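Local atomic coordinates of predicted phosphatase, HAD family (Clostridium acetobutylicum, PDB entry 3MC1), a protein that is probably a phosphate-ester hydrolase of the haloacid dehalogenase superfamily, though its natural substrate is not established. Residues I22-F33 and T65-Y76; I165-I173 and E193-N201. One frame throughout, in Å; residues are numbered along the deposited sequence.

Interaction 1: I22-F33 and T65-Y76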
loop_
_atom_site.group_PDB
_atom_site.type_symbol
_atom_site.label_atom_id
_atom_site.label_comp_id
_atom_site.label_asym_id
_atom_site.label_seq_id
_atom_site.Cartn_x
_atom_site.Cartn_y
_atom_site.Cartn_z
ATOM N N ILE A 22 6.035 4.224 -10.160
ATOM C CA ILE A 22 6.951 3.991 -9.052
ATOM C C ILE A 22 8.313 3.478 -9.526
ATOM O O ILE A 22 9.342 3.976 -9.088
ATOM C CB ILE A 22 6.338 2.997 -8.028
ATOM C CG1 ILE A 22 5.085 3.621 -7.401
ATOM C CG2 ILE A 22 7.347 2.651 -6.935
ATOM C CD1 ILE A 22 4.307 2.678 -6.478
ATOM N N THR A 23 8.326 2.496 -10.417
ATOM C CA THR A 23 9.605 1.969 -10.887
ATOM C C THR A 23 10.354 3.032 -11.681
ATOM O O THR A 23 11.586 3.090 -11.643
ATOM C CB THR A 23 9.433 0.687 -11.741
ATOM O OG1 THR A 23 8.554 0.945 -12.840
ATOM C CG2 THR A 23 8.879 -0.453 -10.886
ATOM N N LYS A 24 9.613 3.885 -12.386
ATOM C CA LYS A 24 10.239 4.950 -13.153
ATOM C C LYS A 24 10.843 6.011 -12.228
ATOM O O LYS A 24 11.897 6.569 -12.530
ATOM C CB LYS A 24 9.233 5.576 -14.125
ATOM C CG LYS A 24 9.094 4.789 -15.416
ATOM C CD LYS A 24 8.090 5.400 -16.385
ATOM C CE LYS A 24 8.000 4.550 -17.650
ATOM N NZ LYS A 24 7.083 5.117 -18.676
ATOM N N SER A 25 10.190 6.274 -11.096
ATOM C CA SER A 25 10.699 7.253 -10.138
ATOM C C SER A 25 11.969 6.708 -9.476
ATOM O O SER A 25 12.912 7.451 -9.207
ATOM C CB SER A 25 9.642 7.572 -9.066
ATOM O OG SER A 25 8.480 8.133 -9.654
ATOM N N VAL A 26 11.986 5.407 -9.210
ATOM C CA VAL A 26 13.154 4.782 -8.603
ATOM C C VAL A 26 14.310 4.799 -9.612
ATOM O O VAL A 26 15.439 5.128 -9.259
ATOM C CB VAL A 26 12.853 3.325 -8.196
ATOM C CG1 VAL A 26 14.103 2.669 -7.600
ATOM C CG2 VAL A 26 11.703 3.310 -7.194
ATOM N N LYS A 27 14.020 4.451 -10.865
ATOM C CA LYS A 27 15.051 4.445 -11.901
ATOM C C LYS A 27 15.619 5.847 -12.068
ATOM O O LYS A 27 16.830 6.019 -12.227
ATOM C CB LYS A 27 14.487 3.957 -13.239
ATOM C CG LYS A 27 15.512 3.995 -14.365
ATOM C CD LYS A 27 14.856 3.837 -15.729
ATOM C CE LYS A 27 14.956 2.416 -16.257
ATOM N NZ LYS A 27 16.342 2.091 -16.717
ATOM N N TYR A 28 14.741 6.847 -12.034
ATOM C CA TYR A 28 15.169 8.237 -12.168
ATOM C C TYR A 28 16.112 8.595 -11.025
ATOM O O TYR A 28 17.115 9.284 -11.223
ATOM C CB TYR A 28 13.970 9.188 -12.126
ATOM C CG TYR A 28 14.385 10.630 -11.963
ATOM C CD1 TYR A 28 14.873 11.359 -13.047
ATOM C CD2 TYR A 28 14.346 11.253 -10.714
ATOM C CE1 TYR A 28 15.318 12.671 -12.895
ATOM C CE2 TYR A 28 14.788 12.567 -10.548
ATOM C CZ TYR A 28 15.276 13.266 -11.647
ATOM O OH TYR A 28 15.740 14.554 -11.499
ATOM N N SER A 29 15.769 8.132 -9.825
ATOM C CA SER A 29 16.573 8.395 -8.636
ATOM C C SER A 29 17.917 7.667 -8.664
ATOM O O SER A 29 18.960 8.262 -8.392
ATOM C CB SER A 29 15.803 7.975 -7.381
ATOM O OG SER A 29 16.597 8.152 -6.223
ATOM N N LEU A 30 17.883 6.379 -8.990
ATOM C CA LEU A 30 19.096 5.571 -9.031
ATOM C C LEU A 30 20.074 6.070 -10.088
ATOM O O LEU A 30 21.285 6.076 -9.863
ATOM C CB LEU A 30 18.749 4.105 -9.301
ATOM C CG LEU A 30 17.937 3.387 -8.218
ATOM C CD1 LEU A 30 17.555 2.002 -8.708
ATOM C CD2 LEU A 30 18.746 3.297 -6.932
ATOM N N ASN A 31 19.543 6.481 -11.236
ATOM C CA ASN A 31 20.372 6.987 -12.328
ATOM C C ASN A 31 21.159 8.222 -11.903
ATOM O O ASN A 31 22.200 8.526 -12.484
ATOM C CB ASN A 31 19.507 7.314 -13.547
ATOM C CG ASN A 31 19.023 6.068 -14.266
ATOM O OD1 ASN A 31 19.220 4.948 -13.791
ATOM N ND2 ASN A 31 18.382 6.257 -15.413
ATOM N N LYS A 32 20.655 8.932 -10.896
ATOM C CA LYS A 32 21.332 10.116 -10.379
ATOM C C LYS A 32 22.558 9.679 -9.579
ATOM O O LYS A 32 23.430 10.483 -9.268
ATOM C CB LYS A 32 20.398 10.917 -9.467
ATOM C CG LYS A 32 19.258 11.611 -10.177
ATOM C CD LYS A 32 19.790 12.572 -11.223
ATOM C CE LYS A 32 18.708 13.513 -11.693
ATOM N NZ LYS A 32 18.233 14.336 -10.552
ATOM N N PHE A 33 22.602 8.397 -9.235
ATOM C CA PHE A 33 23.717 7.840 -8.479
ATOM C C PHE A 33 24.557 7.026 -9.450
ATOM O O PHE A 33 25.419 6.237 -9.050
ATOM C CB PHE A 33 23.192 6.947 -7.351
ATOM C CG PHE A 33 22.464 7.702 -6.275
ATOM C CD1 PHE A 33 23.164 8.466 -5.350
ATOM C CD2 PHE A 33 21.075 7.663 -6.195
ATOM C CE1 PHE A 33 22.487 9.183 -4.359
ATOM C CE2 PHE A 33 20.397 8.376 -5.210
ATOM C CZ PHE A 33 21.102 9.137 -4.291
ATOM N N THR A 65 21.738 9.061 2.869
ATOM C CA THR A 65 21.823 8.850 1.426
ATOM C C THR A 65 20.485 8.369 0.866
ATOM O O THR A 65 20.095 8.735 -0.247
ATOM C CB THR A 65 22.896 7.809 1.061
ATOM O OG1 THR A 65 24.157 8.203 1.612
ATOM C CG2 THR A 65 23.035 7.707 -0.449
ATOM N N ALA A 66 19.791 7.539 1.639
ATOM C CA ALA A 66 18.495 7.024 1.222
ATOM C C ALA A 66 17.520 8.193 1.173
ATOM O O ALA A 66 16.629 8.247 0.323
ATOM C CB ALA A 66 18.005 5.960 2.203
ATOM N N THR A 67 17.703 9.137 2.087
ATOM C CA THR A 67 16.845 10.309 2.142
ATOM C C THR A 67 17.027 11.174 0.901
ATOM O O THR A 67 16.073 11.779 0.408
ATOM C CB THR A 67 17.140 11.144 3.390
ATOM O OG1 THR A 67 16.851 10.364 4.554
ATOM C CG2 THR A 67 16.286 12.400 3.406
ATOM N N VAL A 68 18.257 11.227 0.399
ATOM C CA VAL A 68 18.550 12.012 -0.796
ATOM C C VAL A 68 17.882 11.328 -1.974
ATOM O O VAL A 68 17.259 11.981 -2.819
ATOM C CB VAL A 68 20.074 12.100 -1.062
ATOM C CG1 VAL A 68 20.331 12.736 -2.428
ATOM C CG2 VAL A 68 20.741 12.918 0.030
ATOM N N ALA A 69 18.020 10.004 -2.012
ATOM C CA ALA A 69 17.437 9.184 -3.060
ATOM C C ALA A 69 15.913 9.330 -3.081
ATOM O O ALA A 69 15.297 9.342 -4.150
ATOM C CB ALA A 69 17.816 7.726 -2.844
ATOM N N ILE A 70 15.312 9.434 -1.900
ATOM C CA ILE A 70 13.863 9.581 -1.800
ATOM C C ILE A 70 13.445 10.912 -2.416
ATOM O O ILE A 70 12.428 10.996 -3.101
ATOM C CB ILE A 70 13.400 9.502 -0.319
ATOM C CG1 ILE A 70 13.525 8.057 0.176
ATOM C CG2 ILE A 70 11.965 9.999 -0.182
ATOM C CD1 ILE A 70 13.255 7.875 1.678
ATOM N N ASP A 71 14.242 11.953 -2.190
ATOM C CA ASP A 71 13.924 13.258 -2.758
ATOM C C ASP A 71 13.978 13.263 -4.281
ATOM O O ASP A 71 13.127 13.880 -4.924
ATOM C CB ASP A 71 14.853 14.332 -2.191
ATOM C CG ASP A 71 14.543 14.648 -0.751
ATOM O OD1 ASP A 71 13.345 14.648 -0.398
ATOM O OD2 ASP A 71 15.482 14.905 0.029
ATOM N N TYR A 72 14.967 12.584 -4.868
ATOM C CA TYR A 72 15.060 12.526 -6.329
ATOM C C TYR A 72 13.828 11.796 -6.853
ATOM O O TYR A 72 13.218 12.195 -7.843
ATOM C CB TYR A 72 16.300 11.758 -6.792
ATOM C CG TYR A 72 17.618 12.441 -6.529
ATOM C CD1 TYR A 72 17.755 13.820 -6.672
ATOM C CD2 TYR A 72 18.742 11.700 -6.164
ATOM C CE1 TYR A 72 18.983 14.446 -6.456
ATOM C CE2 TYR A 72 19.971 12.311 -5.947
ATOM C CZ TYR A 72 20.084 13.686 -6.092
ATOM O OH TYR A 72 21.295 14.297 -5.855
ATOM N N TYR A 73 13.495 10.699 -6.188
ATOM C CA TYR A 73 12.339 9.894 -6.541
ATOM C C TYR A 73 11.122 10.815 -6.614
ATOM O O TYR A 73 10.384 10.810 -7.600
ATOM C CB TYR A 73 12.130 8.829 -5.462
ATOM C CG TYR A 73 10.818 8.072 -5.529
ATOM C CD1 TYR A 73 10.778 6.765 -5.997
ATOM C CD2 TYR A 73 9.626 8.644 -5.055
ATOM C CE1 TYR A 73 9.592 6.032 -5.986
ATOM C CE2 TYR A 73 8.430 7.921 -5.047
ATOM C CZ TYR A 73 8.425 6.616 -5.509
ATOM O OH TYR A 73 7.272 5.869 -5.464
ATOM N N ARG A 74 10.935 11.626 -5.574
ATOM C CA ARG A 74 9.788 12.528 -5.521
ATOM C C ARG A 74 9.763 13.630 -6.568
ATOM O O ARG A 74 8.685 14.050 -6.980
ATOM C CB ARG A 74 9.651 13.112 -4.119
ATOM C CG ARG A 74 9.185 12.055 -3.119
ATOM C CD ARG A 74 9.239 12.554 -1.695
ATOM N NE ARG A 74 8.811 11.528 -0.749
ATOM C CZ ARG A 74 8.902 11.652 0.571
ATOM N NH1 ARG A 74 9.412 12.759 1.095
ATOM N NH2 ARG A 74 8.485 10.678 1.367
ATOM N N ASP A 75 10.936 14.100 -6.998
ATOM C CA ASP A 75 10.995 15.131 -8.030
ATOM C C ASP A 75 10.221 14.649 -9.242
ATOM O O ASP A 75 9.533 15.430 -9.904
ATOM C CB ASP A 75 12.438 15.414 -8.474
ATOM C CG ASP A 75 13.321 15.886 -7.345
ATOM O OD1 ASP A 75 12.834 16.631 -6.469
ATOM O OD2 ASP A 75 14.517 15.526 -7.349
ATOM N N TYR A 76 10.354 13.359 -9.537
ATOM C CA TYR A 76 9.675 12.759 -10.673
ATOM C C TYR A 76 8.275 12.229 -10.327
ATOM O O TYR A 76 7.337 12.371 -11.112
ATOM C CB TYR A 76 10.506 11.608 -11.231
ATOM C CG TYR A 76 9.862 10.929 -12.416
ATOM C CD1 TYR A 76 10.035 11.421 -13.715
ATOM C CD2 TYR A 76 9.035 9.817 -12.239
ATOM C CE1 TYR A 76 9.398 10.820 -14.805
ATOM C CE2 TYR A 76 8.397 9.214 -13.313
ATOM C CZ TYR A 76 8.580 9.715 -14.593
ATOM O OH TYR A 76 7.951 9.101 -15.652
#
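Helix 22-31 and helix 65-76 pack at Ser25 and Tyr73, their segment axes 7.7 Å apart at closest and their N-to-C directions 126° apart. Tyr73 is the knob: its side chain sits among Ile22, Ser25, Val26 and Ser29. Ser25 CB lies over one face of the Tyr73 ring, 3.5 Å from the centroid, a close CH-pi contact. Val26 CG2 meets the edge of the same ring near its plane, and Ile22 CG2 comes to 3.5 Å from Tyr73 OH.

A turn further along, Ser29 OG donates to Ala69 O over 2.7 Å. With OG anti to the backbone N (chi1 177°), the hydroxyl reaches across to a carbonyl that already accepts the helical bond from Tyr73 N, and it arrives tilted out of the carbonyl plane.

Toward the C-terminal end of 22-33, Tyr72 takes Lys32 and Phe33. Lys32 lies over one face of its ring, CB touching the rim carbons, while bends at chi2 and chi4 fold the chain back to bring NZ 4.5 Å from the ring centroid, an off-centre cation-pi contact. NZ also donates to Tyr28 OH. The Tyr28 ring turns its edge to Tyr72 O, CE2 to O 3.1 Å, and packs CD2 on Tyr76 CB. The edge of Tyr72 faces the Phe33 ring in an offset edge-to-face pair with planes at 61°, and Phe33 CE2 rests 3.6 Å from Ala69 CB.

Toward the other end, Tyr76 places its ring edge against Ser25 OG, whose hydrogen bond goes to Gly21 O, and Tyr76 OH bonds to Glu84.

In the helical part of the protein, away from the parallel sheet, the two helices are joined mainly by aromatic rings against aliphatic carbons, with one short bond from a buried serine hydroxyl fixing a point between them.

Interaction 2: I165-I173 and E193-N201. With NA (sodium ion), chain C.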
loop_
_atom_site.group_PDB
_atom_site.type_symbol
_atom_site.label_atom_id
_atom_site.label_comp_id
_atom_site.label_asym_id
_atom_site.label_seq_id
_atom_site.Cartn_x
_atom_site.Cartn_y
_atom_site.Cartn_z
ATOM N N ILE A 165 -6.223 -5.433 4.362
ATOM C CA ILE A 165 -6.068 -6.022 3.034
ATOM C C ILE A 165 -4.777 -5.477 2.411
ATOM O O ILE A 165 -4.598 -4.255 2.323
ATOM C CB ILE A 165 -7.258 -5.664 2.093
ATOM C CG1 ILE A 165 -8.549 -6.404 2.504
ATOM C CG2 ILE A 165 -6.936 -6.130 0.676
ATOM C CD1 ILE A 165 -8.893 -6.335 3.942
ATOM N N GLY A 166 -3.890 -6.377 1.980
ATOM C CA GLY A 166 -2.629 -5.959 1.382
ATOM C C GLY A 166 -2.074 -7.027 0.448
ATOM O O GLY A 166 -2.582 -8.152 0.430
ATOM N N ASP A 167 -1.028 -6.685 -0.310
ATOM C CA ASP A 167 -0.421 -7.613 -1.264
ATOM C C ASP A 167 0.975 -8.106 -0.881
ATOM O O ASP A 167 1.496 -9.040 -1.499
ATOM C CB ASP A 167 -0.361 -6.960 -2.661
ATOM C CG ASP A 167 0.480 -5.684 -2.688
ATOM O OD1 ASP A 167 0.261 -4.792 -1.830
ATOM O OD2 ASP A 167 1.362 -5.568 -3.579
ATOM N N ARG A 168 1.569 -7.501 0.149
ATOM C CA ARG A 168 2.920 -7.868 0.568
ATOM C C ARG A 168 3.001 -8.385 2.007
ATOM O O ARG A 168 2.091 -8.187 2.812
ATOM C CB ARG A 168 3.854 -6.658 0.420
ATOM C CG ARG A 168 3.863 -5.997 -0.965
ATOM C CD ARG A 168 4.442 -6.911 -2.032
ATOM N NE ARG A 168 5.828 -7.286 -1.753
ATOM C CZ ARG A 168 6.879 -6.492 -1.936
ATOM N NH1 ARG A 168 6.719 -5.262 -2.409
ATOM N NH2 ARG A 168 8.096 -6.926 -1.632
ATOM N N GLU A 169 4.112 -9.037 2.324
ATOM C CA GLU A 169 4.329 -9.575 3.662
ATOM C C GLU A 169 4.310 -8.446 4.689
ATOM O O GLU A 169 3.951 -8.658 5.841
ATOM C CB GLU A 169 5.677 -10.290 3.725
ATOM C CG GLU A 169 6.863 -9.360 3.521
ATOM C CD GLU A 169 8.190 -10.077 3.672
ATOM O OE1 GLU A 169 8.373 -10.779 4.692
ATOM O OE2 GLU A 169 9.050 -9.931 2.775
ATOM N N TYR A 170 4.698 -7.247 4.260
ATOM C CA TYR A 170 4.724 -6.082 5.137
ATOM C C TYR A 170 3.326 -5.766 5.657
ATOM O O TYR A 170 3.155 -5.311 6.797
ATOM C CB TYR A 170 5.282 -4.883 4.376
ATOM C CG TYR A 170 6.645 -5.156 3.787
ATOM C CD1 TYR A 170 7.760 -5.309 4.611
ATOM C CD2 TYR A 170 6.816 -5.310 2.409
ATOM C CE1 TYR A 170 9.014 -5.609 4.083
ATOM C CE2 TYR A 170 8.069 -5.614 1.866
ATOM C CZ TYR A 170 9.164 -5.764 2.711
ATOM O OH TYR A 170 10.404 -6.071 2.192
ATOM N N ASP A 171 2.327 -6.004 4.813
ATOM C CA ASP A 171 0.950 -5.762 5.200
ATOM C C ASP A 171 0.511 -6.780 6.244
ATOM O O ASP A 171 -0.169 -6.433 7.210
ATOM C CB ASP A 171 0.055 -5.831 3.971
ATOM C CG ASP A 171 0.345 -4.708 3.001
ATOM O OD1 ASP A 171 0.201 -3.545 3.420
ATOM O OD2 ASP A 171 0.721 -4.980 1.842
ATOM N N VAL A 172 0.911 -8.033 6.053
ATOM C CA VAL A 172 0.562 -9.095 6.991
ATOM C C VAL A 172 1.218 -8.822 8.342
ATOM O O VAL A 172 0.564 -8.892 9.381
ATOM C CB VAL A 172 1.024 -10.485 6.469
ATOM C CG1 VAL A 172 0.603 -11.573 7.445
ATOM C CG2 VAL A 172 0.423 -10.755 5.094
ATOM N N ILE A 173 2.508 -8.504 8.315
ATOM C CA ILE A 173 3.255 -8.210 9.530
ATOM C C ILE A 173 2.651 -6.997 10.247
ATOM O O ILE A 173 2.481 -7.008 11.469
ATOM C CB ILE A 173 4.752 -7.947 9.194
ATOM C CG1 ILE A 173 5.352 -9.194 8.538
ATOM C CG2 ILE A 173 5.526 -7.578 10.452
ATOM C CD1 ILE A 173 6.702 -8.983 7.883
ATOM N N GLU A 193 3.217 -17.484 -1.939
ATOM C CA GLU A 193 4.256 -17.993 -1.047
ATOM C C GLU A 193 4.758 -16.916 -0.083
ATOM O O GLU A 193 4.982 -17.189 1.099
ATOM C CB GLU A 193 5.437 -18.543 -1.865
ATOM C CG GLU A 193 5.156 -19.830 -2.672
ATOM C CD GLU A 193 4.237 -19.626 -3.881
ATOM O OE1 GLU A 193 4.243 -18.517 -4.456
ATOM O OE2 GLU A 193 3.525 -20.590 -4.270
ATOM N N GLU A 194 4.944 -15.701 -0.586
ATOM C CA GLU A 194 5.398 -14.598 0.256
ATOM C C GLU A 194 4.387 -14.334 1.368
ATOM O O GLU A 194 4.753 -14.160 2.533
ATOM C CB GLU A 194 5.574 -13.319 -0.576
ATOM C CG GLU A 194 5.969 -12.090 0.251
ATOM C CD GLU A 194 6.002 -10.804 -0.562
ATOM O OE1 GLU A 194 6.617 -10.802 -1.652
ATOM O OE2 GLU A 194 5.426 -9.791 -0.106
ATOM N N LEU A 195 3.111 -14.311 0.998
ATOM C CA LEU A 195 2.040 -14.044 1.950
ATOM C C LEU A 195 1.798 -15.190 2.918
ATOM O O LEU A 195 1.534 -14.964 4.102
ATOM C CB LEU A 195 0.751 -13.709 1.196
ATOM C CG LEU A 195 0.853 -12.420 0.376
ATOM C CD1 LEU A 195 -0.255 -12.371 -0.688
ATOM C CD2 LEU A 195 0.779 -11.225 1.323
ATOM N N LYS A 196 1.892 -16.418 2.422
ATOM C CA LYS A 196 1.679 -17.588 3.264
ATOM C C LYS A 196 2.750 -17.668 4.351
ATOM O O LYS A 196 2.436 -17.918 5.511
ATOM C CB LYS A 196 1.707 -18.863 2.420
ATOM C CG LYS A 196 1.533 -20.146 3.221
ATOM C CD LYS A 196 1.836 -21.367 2.359
ATOM C CE LYS A 196 1.852 -22.653 3.178
ATOM N NZ LYS A 196 2.180 -23.847 2.334
ATOM N N ASN A 197 4.009 -17.458 3.972
ATOM C CA ASN A 197 5.122 -17.511 4.916
ATOM C C ASN A 197 5.161 -16.315 5.861
ATOM O O ASN A 197 5.843 -16.350 6.886
ATOM C CB ASN A 197 6.459 -17.600 4.179
ATOM C CG ASN A 197 6.656 -18.934 3.481
ATOM O OD1 ASN A 197 6.426 -19.997 4.067
ATOM N ND2 ASN A 197 7.096 -18.886 2.224
ATOM N N ALA A 198 4.436 -15.259 5.505
ATOM C CA ALA A 198 4.380 -14.062 6.334
ATOM C C ALA A 198 3.346 -14.302 7.418
ATOM O O ALA A 198 3.386 -13.684 8.479
ATOM C CB ALA A 198 3.989 -12.851 5.493
ATOM N N GLY A 199 2.419 -15.212 7.137
ATOM C CA GLY A 199 1.384 -15.535 8.101
ATOM C C GLY A 199 0.020 -15.012 7.721
ATOM O O GLY A 199 -0.894 -15.013 8.537
ATOM N N ALA A 200 -0.124 -14.561 6.481
ATOM C CA ALA A 200 -1.398 -14.020 6.015
ATOM C C ALA A 200 -2.526 -14.900 6.538
ATOM O O ALA A 200 -2.472 -16.118 6.441
ATOM C CB ALA A 200 -1.430 -13.969 4.492
ATOM N N ASN A 201 -3.545 -14.279 7.113
ATOM C CA ASN A 201 -4.669 -15.023 7.659
ATOM C C ASN A 201 -5.630 -15.505 6.565
ATOM O O ASN A 201 -6.390 -16.455 6.760
ATOM C CB ASN A 201 -5.384 -14.151 8.706
ATOM C CG ASN A 201 -4.494 -13.819 9.902
ATOM O OD1 ASN A 201 -4.218 -14.682 10.739
ATOM N ND2 ASN A 201 -4.040 -12.571 9.984
HETATM NA NA NA C . 1.052 -2.697 -1.367
HETATM O O HOH W 1 2.593 -3.218 -3.096
HETATM O O HOH W 2 2.303 -3.186 0.388
#
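Glu194 carries the polar half, gripping the start of helix 169-173 with a single oxygen. Its OE2 accepts from Arg168 NE at 3.0 Å through the syn lone pair, completing a salt bridge near the guanidinium plane, and from Glu169 N at 2.9 Å through the anti lone pair. The Glu194 side chain leaves opposite its own backbone N and stays extended, which carries the carboxylate across; a first-turn N-H gains an acceptor beside the N-cap residue Arg168.

Apolar packing follows toward the C-terminal ends of the helices. Val172 CG2 meets Leu195 CD2 and Ala200 CB, both at 3.8 Å, while Glu169 CB touches Ala198 CB at 3.5 Å. The segment axes run 21° apart, and Gly199 ends helix 193-198 in a Schellman motif.

On the other side, Asp167 OD1 binds sodium at 2.3 Å with Asp10 OD2, the backbone O of Asp12 and two waters. Asp167 OD2 accepts from one water and from Phe189 N, Asp171 OD2 from the other and from Arg168 N, while Asp171 OD1 pairs with Lys144. An aspartate following strand 162-166 and sharing a cation with the DxD aspartates is typical of the HAD Rossmann-like core, where magnesium usually occupies this site.

The two contacts share no helix, their centres 27 Å apart and their nearest atoms about 9 Å apart. Interaction 1 joins two helices of the helical region, probably the cap inserted after the first strand of the HAD core; interaction 2 joins helices beside the parallel sheet. Both are partly buried, mixing buried residues with partly exposed ones. Interaction 1 buries more surface, 704 against 418 Å² summed over both sides, and relies on tyrosines and a phenylalanine; interaction 2 uses valine, leucine and alanine side chains and a carboxylate oxygen held by two N-H donors. Their nearest common reference is the metal site: Asp167 binds the sodium, while the Ile22 side chain lies about 8 Å from it and touches Asp12.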